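Local coordinates for ABC transporter, substrate binding protein (Polyamine) (Agrobacterium tumefaciens, PDB 4EUO) that binds gamma-aminobutyric acid in the periplasm and, as a solute-binding component of an ABC system, probably delivers it for uptake, at residues Q186-A190 and S191-P195; L246-A250 and Q251-D255; E306-Y309 and A310-K314; V57-E60 and G61-A65; K75-F78 and S79-D82. All coordinates share one frame; numbering follows the deposited sequence.

Contact 1. Residues Q186-A190 and S191-P195; sequences QQLIA and SAEAP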
# COMPACT_ATOMS: atom_id res chain seq x y z
N GLN A 186 -3.69 -12.76 -1.25
CA GLN A 186 -3.63 -13.56 -2.46
C GLN A 186 -4.11 -14.99 -2.21
O GLN A 186 -4.87 -15.53 -3.01
CB GLN A 186 -2.20 -13.55 -2.99
CG GLN A 186 -1.81 -12.16 -3.55
CD GLN A 186 -0.34 -12.08 -3.79
OE1 GLN A 186 0.50 -12.28 -2.87
NE2 GLN A 186 0.04 -11.68 -5.01
N GLN A 187 -3.70 -15.58 -1.07
CA GLN A 187 -4.15 -16.94 -0.73
C GLN A 187 -5.66 -16.97 -0.56
O GLN A 187 -6.30 -17.89 -1.06
CB GLN A 187 -3.47 -17.36 0.59
CG GLN A 187 -3.86 -18.76 1.11
CD GLN A 187 -5.07 -18.66 2.06
OE1 GLN A 187 -6.12 -19.28 1.84
NE2 GLN A 187 -5.01 -17.83 3.10
N LEU A 188 -6.23 -16.01 0.18
CA LEU A 188 -7.65 -16.00 0.43
C LEU A 188 -8.46 -15.91 -0.84
O LEU A 188 -9.44 -16.67 -0.99
CB LEU A 188 -8.02 -14.88 1.40
CG LEU A 188 -7.57 -15.12 2.83
CD1 LEU A 188 -7.72 -13.86 3.66
CD2 LEU A 188 -8.32 -16.29 3.48
N ILE A 189 -8.07 -15.03 -1.78
CA ILE A 189 -8.78 -14.90 -3.04
C ILE A 189 -8.56 -16.18 -3.87
O ILE A 189 -9.55 -16.79 -4.32
CB ILE A 189 -8.29 -13.64 -3.83
CG1 ILE A 189 -8.54 -12.31 -3.06
CG2 ILE A 189 -8.89 -13.64 -5.24
CD1 ILE A 189 -10.03 -11.96 -2.89
N ALA A 190 -7.30 -16.58 -4.10
CA ALA A 190 -7.02 -17.70 -4.99
C ALA A 190 -7.63 -19.03 -4.51
O ALA A 190 -8.06 -19.82 -5.36
CB ALA A 190 -5.51 -17.85 -5.21
N SER A 191 -7.71 -19.23 -3.22
CA SER A 191 -8.25 -20.48 -2.65
C SER A 191 -9.77 -20.47 -2.60
O SER A 191 -10.38 -21.50 -2.27
CB SER A 191 -7.75 -20.64 -1.22
OG SER A 191 -8.31 -19.67 -0.35
N ALA A 192 -10.39 -19.29 -2.81
CA ALA A 192 -11.82 -19.06 -2.65
C ALA A 192 -12.24 -19.25 -1.19
O ALA A 192 -13.43 -19.32 -0.90
CB ALA A 192 -12.64 -19.93 -3.58
N GLU A 193 -11.28 -19.20 -0.23
CA GLU A 193 -11.65 -19.18 1.18
C GLU A 193 -12.41 -17.87 1.44
O GLU A 193 -13.34 -17.82 2.22
CB GLU A 193 -10.40 -19.29 2.05
CG GLU A 193 -10.62 -19.47 3.54
CD GLU A 193 -9.32 -19.69 4.28
OE1 GLU A 193 -8.31 -20.09 3.65
OE2 GLU A 193 -9.29 -19.40 5.50
N ALA A 194 -11.98 -16.76 0.80
CA ALA A 194 -12.71 -15.48 0.77
C ALA A 194 -12.54 -15.02 -0.64
O ALA A 194 -11.54 -14.40 -1.00
CB ALA A 194 -12.14 -14.49 1.76
N PRO A 195 -13.47 -15.44 -1.52
CA PRO A 195 -13.25 -15.27 -2.95
C PRO A 195 -13.32 -13.86 -3.51
O PRO A 195 -13.02 -13.64 -4.68
CB PRO A 195 -14.30 -16.18 -3.58
CG PRO A 195 -15.41 -16.15 -2.58
CD PRO A 195 -14.70 -16.19 -1.24
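Ser191 folds back on the last turn of helix 182-190 and gives Gln187 O two donors, its backbone N at 2.9 Å and its OG at 2.8 Å, which reach the oxygen from opposite faces of its carbonyl plane. With chi1 at 68°, OG sits between the backbone N and the carbonyl carbon of its own residue, which turns it back over the preceding helical turn. Ser191 OG in turn accepts from Glu193 N at 3.0 Å, which makes an ST turn, so the hydroxyl both donates and accepts. Ala192 then leaves helical geometry with a positive phi of 64°, and its N bonds to Ile189 O (3.0 Å), a carbonyl that Asn108 ND2 also serves. Leu188 O is met by Ala194 N at 3.1 Å along a nearly straight N-H (169°), though the donor stands well above the carbonyl plane. Among the side chains, Leu188 CD2 lies against the extended Glu193 chain, 3.6 Å from its CD, while Ile189 CD1 comes within 3.4 Å of Ala194 O. The reversal carries the chain from helix 182-190 toward strand 196-200: Leu188, Ile189 and Ala194 rest on Thr133 of strand 132-135, Leu188 and Glu193 also touch Ile177 of strand 176-179, and Ala190 leans on Leu207 of helix 201-209.

Contact 2. Residues L246-A250 and Q251-D255; sequences LATSA and QAQAD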
# COMPACT_ATOMS: atom_id res chain seq x y z
N LEU A 246 18.02 6.41 -5.80
CA LEU A 246 17.99 5.46 -6.88
C LEU A 246 16.56 4.89 -7.08
O LEU A 246 16.04 4.89 -8.20
CB LEU A 246 19.03 4.35 -6.62
CG LEU A 246 19.15 3.22 -7.66
CD1 LEU A 246 18.04 2.15 -7.54
CD2 LEU A 246 19.32 3.73 -9.10
N ALA A 247 15.96 4.39 -6.00
CA ALA A 247 14.65 3.74 -6.09
C ALA A 247 13.55 4.65 -6.64
O ALA A 247 12.57 4.16 -7.24
CB ALA A 247 14.24 3.24 -4.71
N THR A 248 13.70 5.95 -6.40
CA THR A 248 12.71 6.94 -6.83
C THR A 248 13.08 7.63 -8.14
O THR A 248 12.32 8.51 -8.59
CB THR A 248 12.38 7.94 -5.75
OG1 THR A 248 13.55 8.72 -5.44
CG2 THR A 248 11.83 7.29 -4.49
N SER A 249 14.20 7.20 -8.77
CA SER A 249 14.58 7.76 -10.07
C SER A 249 13.66 7.19 -11.18
O SER A 249 12.95 6.20 -10.99
CB SER A 249 16.06 7.53 -10.36
OG SER A 249 16.36 6.15 -10.47
N ALA A 250 13.65 7.84 -12.35
CA ALA A 250 12.69 7.55 -13.39
C ALA A 250 12.67 6.15 -13.90
O ALA A 250 11.60 5.54 -13.94
CB ALA A 250 12.85 8.53 -14.56
N GLN A 251 13.83 5.63 -14.31
CA GLN A 251 13.86 4.27 -14.84
C GLN A 251 13.53 3.23 -13.77
O GLN A 251 12.77 2.31 -14.06
CB GLN A 251 15.21 3.95 -15.53
CG GLN A 251 15.17 2.68 -16.39
CD GLN A 251 14.25 2.75 -17.57
OE1 GLN A 251 14.41 3.58 -18.49
NE2 GLN A 251 13.28 1.86 -17.61
N ALA A 252 14.10 3.39 -12.57
CA ALA A 252 13.84 2.49 -11.43
C ALA A 252 12.34 2.47 -11.11
O ALA A 252 11.79 1.39 -10.88
CB ALA A 252 14.64 2.94 -10.23
N GLN A 253 11.67 3.64 -11.16
CA GLN A 253 10.23 3.69 -10.87
C GLN A 253 9.42 3.05 -12.01
O GLN A 253 8.42 2.33 -11.78
CB GLN A 253 9.80 5.12 -10.64
CG GLN A 253 10.13 5.60 -9.24
CD GLN A 253 9.13 5.03 -8.24
OE1 GLN A 253 7.93 5.10 -8.48
NE2 GLN A 253 9.60 4.47 -7.12
N ALA A 254 9.82 3.31 -13.27
CA ALA A 254 9.13 2.69 -14.39
C ALA A 254 9.28 1.17 -14.29
O ALA A 254 8.33 0.45 -14.54
CB ALA A 254 9.73 3.19 -15.72
N ASP A 255 10.47 0.67 -13.94
CA ASP A 255 10.67 -0.78 -13.83
C ASP A 255 9.87 -1.39 -12.69
O ASP A 255 9.29 -2.45 -12.88
CB ASP A 255 12.17 -1.12 -13.71
CG ASP A 255 12.98 -0.77 -14.96
OD1 ASP A 255 12.37 -0.45 -16.00
OD2 ASP A 255 14.20 -0.71 -14.85
O HOH W 1 16.62 4.92 -12.59
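Gln253 reaches back to Ala247 across the short turn that joins helix 237-247 to helix 250-260, with Ser249 at the N-cap position of the second. The Gln253 chain is bent at chi2 (-77°), and this fold brings its amide over the turn, where NE2 donates to Ala247 O at 3.0 Å. The acceptor lies in the amide plane, whereas the donor is tilted out of the carbonyl plane. Both ends of this amide have further partners that fix its rotation: OE1 takes the N-H of Val265, and NE2 also bonds to Ser98 O. Ser249 OG donates back to Leu246 O at 2.6 Å, in the carbonyl plane and on a lone pair, and so does not cap the new helix directly. A water links the serine to the new helix, donating to Ser249 OG and accepting from Ala252 N at 2.9 Å. The methyl of Ala252 is aimed at the turn, its CB 3.1 Å from Leu246 O and 3.6 Å from Ser249 OG, with Leu246 CD1 at 4.4 Å. On the outer surface of the second helix, the Gln251 chain bends so that NE2 meets Asp255 OD1 on its syn side, at 3.0 Å.

Contact 3. Residues E306-Y309 and A310-K314; sequences ERWY and AWQAK. With SO4 (sulfate ion), chain F.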
# COMPACT_ATOMS: atom_id res chain seq x y z
N GLU A 306 -6.84 3.16 17.73
CA GLU A 306 -7.46 2.70 18.99
C GLU A 306 -8.91 2.29 18.75
O GLU A 306 -9.35 1.22 19.17
CB GLU A 306 -7.40 3.82 20.04
CG GLU A 306 -6.01 3.94 20.64
CD GLU A 306 -5.84 4.88 21.83
OE1 GLU A 306 -6.85 5.17 22.51
OE2 GLU A 306 -4.69 5.28 22.09
N ARG A 307 -9.66 3.12 18.01
CA ARG A 307 -11.06 2.84 17.70
C ARG A 307 -11.24 1.61 16.83
O ARG A 307 -12.17 0.83 17.02
CB ARG A 307 -11.72 4.10 17.11
CG ARG A 307 -11.73 5.17 18.21
CD ARG A 307 -12.55 6.39 17.91
NE ARG A 307 -13.95 6.07 17.67
CZ ARG A 307 -14.83 6.95 17.22
NH1 ARG A 307 -14.45 8.19 16.95
NH2 ARG A 307 -16.07 6.58 16.96
N TRP A 308 -10.35 1.47 15.81
CA TRP A 308 -10.40 0.34 14.91
C TRP A 308 -10.19 -0.99 15.65
O TRP A 308 -11.00 -1.89 15.50
CB TRP A 308 -9.34 0.54 13.81
CG TRP A 308 -9.14 -0.65 12.93
CD1 TRP A 308 -8.14 -1.58 13.01
CD2 TRP A 308 -10.01 -1.09 11.88
NE1 TRP A 308 -8.30 -2.54 12.02
CE2 TRP A 308 -9.45 -2.26 11.32
CE3 TRP A 308 -11.19 -0.56 11.30
CZ2 TRP A 308 -10.03 -2.93 10.25
CZ3 TRP A 308 -11.77 -1.23 10.24
CH2 TRP A 308 -11.18 -2.39 9.71
N TYR A 309 -9.14 -1.08 16.46
CA TYR A 309 -8.87 -2.33 17.18
C TYR A 309 -9.92 -2.61 18.24
O TYR A 309 -10.32 -3.76 18.41
CB TYR A 309 -7.44 -2.37 17.73
CG TYR A 309 -6.41 -2.36 16.62
CD1 TYR A 309 -6.41 -3.35 15.64
CD2 TYR A 309 -5.49 -1.34 16.51
CE1 TYR A 309 -5.49 -3.33 14.60
CE2 TYR A 309 -4.57 -1.29 15.47
CZ TYR A 309 -4.59 -2.29 14.50
OH TYR A 309 -3.71 -2.21 13.45
N ALA A 310 -10.44 -1.56 18.90
CA ALA A 310 -11.51 -1.75 19.89
C ALA A 310 -12.77 -2.26 19.20
O ALA A 310 -13.41 -3.20 19.67
CB ALA A 310 -11.80 -0.46 20.62
N TRP A 311 -13.09 -1.72 18.00
CA TRP A 311 -14.26 -2.18 17.28
C TRP A 311 -14.08 -3.64 16.85
O TRP A 311 -15.02 -4.45 16.94
CB TRP A 311 -14.56 -1.26 16.08
CG TRP A 311 -15.52 -1.91 15.14
CD1 TRP A 311 -16.87 -2.03 15.31
CD2 TRP A 311 -15.20 -2.70 13.98
NE1 TRP A 311 -17.41 -2.81 14.32
CE2 TRP A 311 -16.41 -3.25 13.50
CE3 TRP A 311 -14.00 -3.02 13.31
CZ2 TRP A 311 -16.46 -4.09 12.39
CZ3 TRP A 311 -14.05 -3.85 12.20
CH2 TRP A 311 -15.27 -4.39 11.76
N GLN A 312 -12.89 -4.01 16.36
CA GLN A 312 -12.66 -5.39 15.95
C GLN A 312 -12.93 -6.37 17.10
O GLN A 312 -13.49 -7.45 16.88
CB GLN A 312 -11.22 -5.57 15.45
CG GLN A 312 -11.05 -5.10 14.00
CD GLN A 312 -9.67 -5.40 13.50
OE1 GLN A 312 -8.70 -5.28 14.23
NE2 GLN A 312 -9.55 -5.74 12.22
N ALA A 313 -12.59 -5.95 18.34
CA ALA A 313 -12.76 -6.81 19.53
C ALA A 313 -14.16 -6.76 20.14
O ALA A 313 -14.49 -7.61 20.97
CB ALA A 313 -11.70 -6.47 20.55
N LYS A 314 -14.99 -5.81 19.72
CA LYS A 314 -16.37 -5.65 20.22
C LYS A 314 -17.25 -6.84 19.85
O LYS A 314 -17.16 -7.37 18.74
CB LYS A 314 -16.96 -4.32 19.70
CG LYS A 314 -18.42 -4.05 20.09
CD LYS A 314 -18.86 -2.61 19.76
CE LYS A 314 -18.97 -2.29 18.28
NZ LYS A 314 -20.15 -2.94 17.64
S SO4 F . -17.12 9.76 15.05
O1 SO4 F . -16.17 9.97 16.12
O2 SO4 F . -18.15 10.82 15.09
O3 SO4 F . -16.44 9.81 13.75
O4 SO4 F . -17.69 8.44 15.25
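Trp308, Trp311 and Gln312 form the dense side of this contact. The two indoles meet obliquely, with planes at 42° and CZ3 of Trp308 lying 4.0 Å from CZ3 of Trp311; the Trp311 ring and the Gln312 chain share one face of the Trp308 ring. The amide of Gln312 comes over the indole rim, its NE2 3.5 Å from Trp308 CZ2, and is held there from outside: Gln312 NE2 and Trp308 NE1 both donate to Lys136 O, which draws the two donors together. Gln312 also runs alongside Tyr309, its OE1 at the edge of the phenol ring, 3.3 Å from CD1, while Tyr309 OH takes the N-H of Ser138. This is the i, i+3, i+4 packing of an amphipathic helix, here the C-terminal helix 301-313, with Gln312 N bonded to Trp308 O at 3.0 Å. Its buried side rests on helix 162-170, where Trp311 stacks with Phe166 and bonds through NE1 to Asp170. The opposite character belongs to Glu306, Ala310 and Ala313, all exposed, with little beyond backbone bonds between them. Arg307, partly exposed, lies along the start of helix 162-170, its chain bent at chi3 (59°). The edge of its guanidinium meets a sulfate, probably from the crystallisation liquor: NH1 to O1 at 2.6 Å (177°, almost straight) and NH2 to O4 at 3.0 Å. Leu162 N and Asp163 N bind it too, and NH2 salt-bridges Asp163.

Contact 4. Residues V57-E60 and G61-A65; sequences VDVE and GDYAA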
# COMPACT_ATOMS: atom_id res chain seq x y z
N VAL A 57 12.97 1.46 4.59
CA VAL A 57 11.73 0.72 4.77
C VAL A 57 10.64 1.30 3.86
O VAL A 57 10.44 2.51 3.81
CB VAL A 57 11.26 0.76 6.24
CG1 VAL A 57 10.07 -0.17 6.49
CG2 VAL A 57 12.39 0.38 7.22
N ASP A 58 9.91 0.41 3.21
CA ASP A 58 8.73 0.80 2.47
C ASP A 58 7.56 0.72 3.47
O ASP A 58 7.26 -0.34 4.03
CB ASP A 58 8.55 -0.16 1.30
CG ASP A 58 7.35 0.14 0.44
OD1 ASP A 58 6.24 0.25 1.00
OD2 ASP A 58 7.52 0.29 -0.77
N VAL A 59 6.92 1.88 3.68
CA VAL A 59 5.84 2.00 4.66
C VAL A 59 4.61 2.61 4.02
O VAL A 59 4.68 3.18 2.94
CB VAL A 59 6.27 2.87 5.88
CG1 VAL A 59 7.45 2.26 6.62
CG2 VAL A 59 6.58 4.31 5.45
N GLU A 60 3.47 2.58 4.74
CA GLU A 60 2.29 3.28 4.27
C GLU A 60 2.48 4.78 4.44
O GLU A 60 3.07 5.22 5.46
CB GLU A 60 1.06 2.77 5.02
CG GLU A 60 0.69 1.37 4.53
CD GLU A 60 -0.00 0.48 5.55
OE1 GLU A 60 0.30 0.57 6.76
OE2 GLU A 60 -0.80 -0.38 5.12
N GLY A 61 1.94 5.58 3.51
CA GLY A 61 2.17 7.02 3.57
C GLY A 61 1.63 7.73 4.79
O GLY A 61 2.20 8.74 5.23
N ASP A 62 0.53 7.24 5.36
CA ASP A 62 -0.01 7.89 6.56
C ASP A 62 0.91 7.67 7.76
O ASP A 62 1.10 8.56 8.58
CB ASP A 62 -1.44 7.42 6.84
CG ASP A 62 -1.52 5.98 7.27
OD1 ASP A 62 -1.15 5.09 6.46
OD2 ASP A 62 -1.91 5.74 8.42
N TYR A 63 1.50 6.46 7.85
CA TYR A 63 2.49 6.20 8.88
C TYR A 63 3.71 7.11 8.65
O TYR A 63 4.16 7.81 9.59
CB TYR A 63 2.92 4.73 8.85
CG TYR A 63 4.12 4.47 9.72
CD1 TYR A 63 3.98 4.20 11.08
CD2 TYR A 63 5.42 4.53 9.19
CE1 TYR A 63 5.10 3.96 11.89
CE2 TYR A 63 6.54 4.30 10.00
CZ TYR A 63 6.37 4.02 11.33
OH TYR A 63 7.48 3.78 12.11
N ALA A 64 4.22 7.20 7.39
CA ALA A 64 5.42 8.02 7.10
C ALA A 64 5.22 9.46 7.52
O ALA A 64 6.17 10.08 8.03
CB ALA A 64 5.69 7.99 5.61
N ALA A 65 4.02 10.03 7.28
CA ALA A 65 3.76 11.43 7.53
C ALA A 65 3.68 11.78 9.00
O ALA A 65 3.70 12.98 9.33
CB ALA A 65 2.52 11.89 6.78
O HOH W 2 -0.88 2.86 8.13
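The junction of strand 56-60 with helix 61-67 belongs to the wall of the GABA pocket and shows how a periplasmic binding protein can place a ligand-touching residue at the point where a sheet strand gives way to a helix. Glu60, one of the pocket residues, ends the strand and occupies the N-cap position; the helix then leaves at 102° to the strand, the axes passing within 5.4 Å. The turn is secured by Ala64 N, which donates to Glu60 O at 3.0 Å, in the carbonyl plane and with an N-H angle of 164°. On the inner side of the bend Val59 faces the helix. Its CB lies 3.8 Å from Tyr63 CD2, and its CG2 branch meets the methyl of Ala64 at an equal 3.8 Å. Tyr63 carries its ring trans to the backbone N (chi1 169°), which sends it back along the strand, where it stacks with Tyr40. The carboxylate of Glu60 stands on the other side, touching the ligand; Tyr40 OH bonds to its OE1 and Tyr135 OH to its OE2, a pair of hydroxyls that hold both carboxylate oxygens. Asp62 turns its carboxylate toward the strand end while OD2 forms a salt bridge with Arg301. Glu60 OE1 and Asp62 OD1 stay 4.8 Å apart, and a water joins two carboxylates that would repel each other if both are charged, 2.9 Å from Glu60 OE1 and 2.8 Å from Asp62 OD1; it cannot donate to every nearby acceptor at once. Asp62 OD1 also approaches Glu60 CB, at 3.5 Å.

Contact 5. Residues K75-F78 and S79-D82; sequences KLDF and SVID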
# COMPACT_ATOMS: atom_id res chain seq x y z
N LYS A 75 15.77 12.45 9.13
CA LYS A 75 15.33 13.42 8.15
C LYS A 75 16.04 13.01 6.87
O LYS A 75 17.21 12.60 6.89
CB LYS A 75 15.76 14.84 8.56
CG LYS A 75 14.79 15.48 9.54
CD LYS A 75 15.14 16.93 9.83
CE LYS A 75 14.22 17.56 10.86
NZ LYS A 75 12.91 17.94 10.28
N LEU A 76 15.33 13.07 5.74
CA LEU A 76 15.98 12.69 4.49
C LEU A 76 16.96 13.77 4.01
O LEU A 76 16.75 14.96 4.24
CB LEU A 76 14.95 12.39 3.38
CG LEU A 76 14.04 11.17 3.61
CD1 LEU A 76 13.27 10.87 2.34
CD2 LEU A 76 14.81 9.91 4.04
N ASP A 77 18.01 13.33 3.32
CA ASP A 77 19.02 14.27 2.80
C ASP A 77 18.60 14.68 1.39
O ASP A 77 18.84 13.95 0.42
CB ASP A 77 20.41 13.62 2.78
CG ASP A 77 21.53 14.56 2.38
OD1 ASP A 77 21.23 15.67 1.89
OD2 ASP A 77 22.71 14.16 2.51
N PHE A 78 17.95 15.84 1.28
CA PHE A 78 17.51 16.35 -0.01
C PHE A 78 18.61 17.01 -0.86
O PHE A 78 18.34 17.49 -1.96
CB PHE A 78 16.24 17.19 0.09
CG PHE A 78 15.03 16.35 0.45
CD1 PHE A 78 14.43 15.54 -0.51
CD2 PHE A 78 14.49 16.39 1.72
CE1 PHE A 78 13.31 14.76 -0.18
CE2 PHE A 78 13.36 15.63 2.05
CZ PHE A 78 12.77 14.83 1.08
N SER A 79 19.86 16.94 -0.40
CA SER A 79 20.99 17.37 -1.23
C SER A 79 21.41 16.15 -2.07
O SER A 79 22.10 16.28 -3.08
CB SER A 79 22.15 17.89 -0.38
OG SER A 79 22.91 16.85 0.20
N VAL A 80 20.94 14.94 -1.65
CA VAL A 80 21.21 13.68 -2.34
C VAL A 80 19.94 13.25 -3.10
O VAL A 80 20.02 12.86 -4.26
CB VAL A 80 21.70 12.61 -1.34
CG1 VAL A 80 21.79 11.24 -2.00
CG2 VAL A 80 23.06 13.00 -0.74
N ILE A 81 18.78 13.24 -2.41
CA ILE A 81 17.51 12.88 -3.04
C ILE A 81 17.01 14.17 -3.72
O ILE A 81 16.75 15.17 -3.05
CB ILE A 81 16.52 12.32 -1.99
CG1 ILE A 81 17.06 11.02 -1.34
CG2 ILE A 81 15.13 12.08 -2.62
CD1 ILE A 81 16.55 10.80 0.06
N ASP A 82 16.82 14.10 -5.01
CA ASP A 82 16.35 15.23 -5.81
C ASP A 82 14.85 15.18 -5.88
O ASP A 82 14.30 14.36 -6.62
CB ASP A 82 17.00 15.18 -7.21
CG ASP A 82 16.52 16.27 -8.16
OD1 ASP A 82 15.85 17.23 -7.69
OD2 ASP A 82 16.78 16.15 -9.37
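Asp77 O gathers the backbone of this reversal, accepting from the N-H groups of both Val80 and Ile81 in a loop with no regular helix or strand. Ile81 N arrives in the carbonyl plane at 2.9 Å with an essentially straight N-H (179°). Val80 N, at 3.1 Å, stands well above that plane. The Asp77 side chain adds a second pair of bonds. The chi1 of -175° turns the Asp77 carboxylate away from its own N and beside its carbonyl, over the start of the turn, where OD1 takes Ser79 N at 3.0 Å. An Asx turn results, laid over the backbone turn that Asp77 O closes. Ser79 OG donates to the same oxygen at 2.7 Å from the syn side, while the amide comes from the anti side; both approach from one face of the carboxylate. Beyond it, Val80 CG2 packs against OD2. The apolar layer lies on the other flank: Leu76 CD1 meets Ile81 CD1 at 4.0 Å, and both side chains lean on Ile244 of helix 237-247. The Phe78 ring presents its edge to Ile81 O, with CD1 3.5 Å from that oxygen, and has a cation-pi partner in Lys83.

Contact 4 alone among the five holds a pocket residue, Glu60, whose side chain comes within about 4 Å of the bound GABA. The ligand is about 12 Å from the Ile189 side chain of contact 1, and about 13 Å from Gln253 of contact 2 and from Tyr309 of contact 3. Contacts 2 and 5 are neighbours, nearest atoms about 5 Å apart, and converge on Ile244 and Leu86. Contacts 2 and 4, with centres 18 Å apart, share Ser98: Gln253 bonds to its carbonyl and Asp58 to its hydroxyl. Contacts 1 and 3 stand 25 Å apart, centre to centre, while contacts 1 and 5 lie on opposite sides of the chain's centre, 41 Å between centres.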